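Local coordinates for aldehyde dehydrogenase (Bartonella henselae, PDB 3I44), which probably oxidises aldehydes to carboxylic acids with a nicotinamide cofactor, as members of the aldehyde dehydrogenase family do, at residues V345-I358 with M397-L409. The protein carries 1 engineered substitution. Sequence-based numbering, arbitrary orientation.
Sequences VVSKEQYDKIQDLI and MRIFREEIFGPVL
L357 and I354 of helix 348-363 lie against the EEIFGPV motif (402-408), a family signature that in relatives borders the nicotinamide end of the cofactor site and here forms a loop that runs into strand 408-414 of the catalytic-domain sheet. Three apolar pairs carry the packing: L357 CD1 lies 4.0 Å from I404 CG1, I354 CG2 meets I404 CG2 with the two side chains crossing at about a right angle, and I358 CG1 reaches V408 CG2. At G406 the lack of a side chain leaves room for I354 CD1, 3.6 Å from G406 CA.

A salt-bridge network of D356, R398 and E402 lies at the more exposed rim. With its CG anti to the backbone N (chi1 179°), D356 presents OD2 to R398 NH1 at 2.8 Å; the bond is nearly straight (172°) and lies in the guanidinium plane, but approaches from above the carboxylate plane. E402 fixes the guanidinium's rotation by taking NE and NH2 side-on, one to each oxygen, while L357 CD2 sits 3.4 Å above one face, toward its rim.

Polar bridging occurs at the other end. Q350 OE1 accepts from K353 NZ, and Q350 NE2 donates to a water at 2.7 Å, which in turn donates to F405 O, also at 2.7 Å.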
# COMPACT_ATOMS: atom_id res chain seq x y z
N VAL A 345 11.06 -13.52 29.22
CA VAL A 345 11.12 -12.96 27.88
C VAL A 345 11.92 -13.94 26.98
O VAL A 345 12.56 -14.89 27.46
CB VAL A 345 11.66 -11.52 27.83
CG1 VAL A 345 10.79 -10.61 28.70
CG2 VAL A 345 13.15 -11.46 28.21
N VAL A 346 11.84 -13.73 25.68
CA VAL A 346 12.15 -14.81 24.72
C VAL A 346 13.64 -15.11 24.60
O VAL A 346 14.01 -16.25 24.31
CB VAL A 346 11.60 -14.50 23.29
CG1 VAL A 346 12.28 -13.28 22.68
CG2 VAL A 346 11.76 -15.73 22.37
N SER A 347 14.48 -14.10 24.78
CA SER A 347 15.92 -14.21 24.50
C SER A 347 16.81 -13.36 25.39
O SER A 347 16.38 -12.39 26.06
CB SER A 347 16.23 -13.87 23.03
OG SER A 347 16.22 -12.47 22.80
N LYS A 348 18.10 -13.73 25.34
CA LYS A 348 19.17 -13.00 26.03
C LYS A 348 19.25 -11.59 25.52
O LYS A 348 19.31 -10.65 26.31
CB LYS A 348 20.54 -13.72 25.86
CG LYS A 348 21.74 -12.97 26.45
CD LYS A 348 21.59 -12.82 27.95
CE LYS A 348 22.76 -12.06 28.57
NZ LYS A 348 22.34 -11.46 29.88
N GLU A 349 19.24 -11.44 24.20
CA GLU A 349 19.30 -10.14 23.54
C GLU A 349 18.10 -9.26 23.90
O GLU A 349 18.26 -8.05 24.13
CB GLU A 349 19.37 -10.31 22.02
N GLN A 350 16.91 -9.86 23.93
CA GLN A 350 15.73 -9.15 24.43
C GLN A 350 15.85 -8.78 25.90
O GLN A 350 15.64 -7.63 26.28
CB GLN A 350 14.45 -9.97 24.17
CG GLN A 350 14.02 -9.93 22.72
CD GLN A 350 13.66 -8.55 22.26
OE1 GLN A 350 14.40 -7.92 21.46
NE2 GLN A 350 12.55 -8.03 22.76
N TYR A 351 16.24 -9.74 26.72
CA TYR A 351 16.51 -9.47 28.12
C TYR A 351 17.50 -8.31 28.30
O TYR A 351 17.21 -7.39 29.06
CB TYR A 351 16.96 -10.74 28.87
CG TYR A 351 17.35 -10.53 30.31
CD1 TYR A 351 16.43 -10.74 31.34
CD2 TYR A 351 18.65 -10.17 30.64
CE1 TYR A 351 16.78 -10.53 32.65
CE2 TYR A 351 19.02 -9.98 31.95
CZ TYR A 351 18.08 -10.16 32.96
OH TYR A 351 18.43 -9.96 34.26
N ASP A 352 18.62 -8.31 27.57
CA ASP A 352 19.61 -7.25 27.73
C ASP A 352 19.02 -5.88 27.32
O ASP A 352 19.23 -4.89 28.01
CB ASP A 352 20.92 -7.56 26.99
CG ASP A 352 21.68 -8.77 27.58
OD1 ASP A 352 21.51 -9.11 28.77
OD2 ASP A 352 22.44 -9.43 26.82
N LYS A 353 18.25 -5.84 26.22
CA LYS A 353 17.62 -4.58 25.77
C LYS A 353 16.66 -4.04 26.84
O LYS A 353 16.60 -2.84 27.08
CB LYS A 353 16.86 -4.77 24.43
CG LYS A 353 17.76 -4.71 23.17
CD LYS A 353 17.14 -5.46 21.95
CE LYS A 353 15.79 -4.85 21.47
NZ LYS A 353 15.19 -5.60 20.28
N ILE A 354 15.91 -4.95 27.47
CA ILE A 354 14.92 -4.54 28.47
C ILE A 354 15.62 -4.02 29.72
O ILE A 354 15.24 -2.96 30.29
CB ILE A 354 13.94 -5.69 28.82
CG1 ILE A 354 13.09 -6.08 27.60
CG2 ILE A 354 13.04 -5.26 30.02
CD1 ILE A 354 12.43 -7.52 27.66
N GLN A 355 16.65 -4.74 30.15
CA GLN A 355 17.44 -4.28 31.32
C GLN A 355 17.99 -2.89 31.08
O GLN A 355 17.94 -2.02 31.97
CB GLN A 355 18.59 -5.24 31.65
CG GLN A 355 18.15 -6.62 32.07
CD GLN A 355 17.31 -6.58 33.32
OE1 GLN A 355 17.73 -6.00 34.31
NE2 GLN A 355 16.12 -7.18 33.29
N ASP A 356 18.50 -2.66 29.87
CA ASP A 356 19.06 -1.34 29.53
C ASP A 356 17.99 -0.26 29.62
O ASP A 356 18.23 0.87 30.12
CB ASP A 356 19.66 -1.40 28.12
CG ASP A 356 20.25 -0.06 27.70
OD1 ASP A 356 21.24 0.39 28.35
OD2 ASP A 356 19.73 0.52 26.72
N LEU A 357 16.79 -0.59 29.15
CA LEU A 357 15.70 0.40 29.13
C LEU A 357 15.22 0.66 30.56
O LEU A 357 14.96 1.82 30.92
CB LEU A 357 14.57 -0.03 28.15
CG LEU A 357 14.77 0.47 26.68
CD1 LEU A 357 13.99 -0.35 25.66
CD2 LEU A 357 14.42 1.96 26.53
N ILE A 358 15.12 -0.40 31.37
CA ILE A 358 14.77 -0.23 32.80
C ILE A 358 15.82 0.69 33.51
O ILE A 358 15.47 1.71 34.13
CB ILE A 358 14.66 -1.58 33.52
CG1 ILE A 358 13.38 -2.31 33.08
CG2 ILE A 358 14.60 -1.41 35.03
CD1 ILE A 358 13.35 -3.77 33.47
N MET A 397 11.70 10.81 27.97
CA MET A 397 12.39 9.63 28.49
C MET A 397 12.32 8.47 27.53
O MET A 397 11.33 8.28 26.82
CB MET A 397 11.83 9.22 29.84
CG MET A 397 11.98 10.29 30.90
SD MET A 397 11.30 9.71 32.46
CE MET A 397 11.80 11.08 33.53
N ARG A 398 13.38 7.68 27.50
CA ARG A 398 13.42 6.54 26.62
C ARG A 398 12.23 5.58 26.87
O ARG A 398 11.72 5.00 25.91
CB ARG A 398 14.73 5.76 26.76
CG ARG A 398 15.98 6.54 26.27
CD ARG A 398 17.23 5.64 26.31
NE ARG A 398 17.07 4.47 25.45
CZ ARG A 398 17.70 3.31 25.61
NH1 ARG A 398 18.57 3.12 26.60
NH2 ARG A 398 17.46 2.32 24.77
N ILE A 399 11.85 5.39 28.13
CA ILE A 399 10.79 4.42 28.46
C ILE A 399 9.43 4.90 27.95
O ILE A 399 8.53 4.08 27.76
CB ILE A 399 10.70 4.06 30.00
CG1 ILE A 399 10.60 5.30 30.90
CG2 ILE A 399 11.89 3.22 30.41
CD1 ILE A 399 10.40 4.97 32.39
N PHE A 400 9.28 6.21 27.75
CA PHE A 400 8.08 6.78 27.14
C PHE A 400 8.07 6.54 25.62
O PHE A 400 7.02 6.29 25.04
CB PHE A 400 8.00 8.26 27.44
CG PHE A 400 6.71 8.94 26.99
CD1 PHE A 400 5.61 8.98 27.82
CD2 PHE A 400 6.63 9.58 25.76
CE1 PHE A 400 4.46 9.63 27.44
CE2 PHE A 400 5.47 10.23 25.36
CZ PHE A 400 4.39 10.27 26.23
N ARG A 401 9.25 6.58 24.98
CA ARG A 401 9.30 6.62 23.51
C ARG A 401 9.53 5.29 22.85
O ARG A 401 9.03 5.06 21.75
CB ARG A 401 10.39 7.57 23.01
CG ARG A 401 10.27 8.93 23.55
CD ARG A 401 10.47 9.95 22.46
NE ARG A 401 9.74 11.14 22.85
CZ ARG A 401 8.61 11.59 22.31
NH1 ARG A 401 8.03 11.03 21.25
NH2 ARG A 401 8.10 12.69 22.83
N GLU A 402 10.29 4.43 23.50
CA GLU A 402 10.75 3.22 22.85
C GLU A 402 9.91 2.06 23.26
O GLU A 402 9.50 1.95 24.43
CB GLU A 402 12.22 2.93 23.17
CG GLU A 402 13.18 3.89 22.50
CD GLU A 402 14.62 3.73 22.97
OE1 GLU A 402 15.11 2.60 23.15
OE2 GLU A 402 15.26 4.77 23.16
N GLU A 403 9.68 1.16 22.31
CA GLU A 403 8.93 -0.05 22.62
C GLU A 403 9.86 -0.94 23.42
O GLU A 403 10.91 -1.27 22.94
CB GLU A 403 8.49 -0.75 21.35
CG GLU A 403 7.61 -1.94 21.64
CD GLU A 403 7.07 -2.58 20.38
OE1 GLU A 403 7.85 -2.72 19.41
OE2 GLU A 403 5.88 -2.97 20.37
N ILE A 404 9.45 -1.37 24.62
CA ILE A 404 10.31 -2.12 25.53
C ILE A 404 10.16 -3.62 25.35
O ILE A 404 11.16 -4.35 25.41
CB ILE A 404 10.04 -1.73 26.98
CG1 ILE A 404 10.28 -0.23 27.19
CG2 ILE A 404 10.87 -2.61 27.98
CD1 ILE A 404 9.70 0.34 28.53
N PHE A 405 8.93 -4.10 25.11
CA PHE A 405 8.70 -5.53 24.92
C PHE A 405 9.08 -6.39 26.15
O PHE A 405 9.52 -7.52 26.01
CB PHE A 405 9.40 -6.04 23.63
CG PHE A 405 8.43 -6.51 22.57
CD1 PHE A 405 8.47 -7.80 22.10
CD2 PHE A 405 7.45 -5.65 22.08
CE1 PHE A 405 7.56 -8.24 21.12
CE2 PHE A 405 6.55 -6.07 21.10
CZ PHE A 405 6.60 -7.37 20.63
N GLY A 406 8.91 -5.83 27.34
CA GLY A 406 9.06 -6.55 28.59
C GLY A 406 7.94 -6.07 29.51
O GLY A 406 7.19 -5.16 29.14
N PRO A 407 7.84 -6.66 30.73
CA PRO A 407 6.77 -6.30 31.65
C PRO A 407 7.05 -5.01 32.37
O PRO A 407 7.31 -5.02 33.58
CB PRO A 407 6.73 -7.49 32.58
CG PRO A 407 8.16 -7.92 32.65
CD PRO A 407 8.60 -7.83 31.22
N VAL A 408 6.98 -3.91 31.63
CA VAL A 408 7.40 -2.62 32.09
C VAL A 408 6.34 -1.55 31.76
O VAL A 408 6.10 -1.22 30.61
CB VAL A 408 8.76 -2.25 31.49
CG1 VAL A 408 9.20 -0.84 31.94
CG2 VAL A 408 9.80 -3.33 31.89
N LEU A 409 5.72 -1.00 32.79
CA LEU A 409 4.66 -0.02 32.62
C LEU A 409 5.17 1.37 32.97
O LEU A 409 5.89 1.51 33.96
CB LEU A 409 3.51 -0.39 33.54
CG LEU A 409 2.32 0.55 33.61
CD1 LEU A 409 1.62 0.60 32.26
CD2 LEU A 409 1.34 0.11 34.70
O HOH W 1 11.06 -9.31 24.68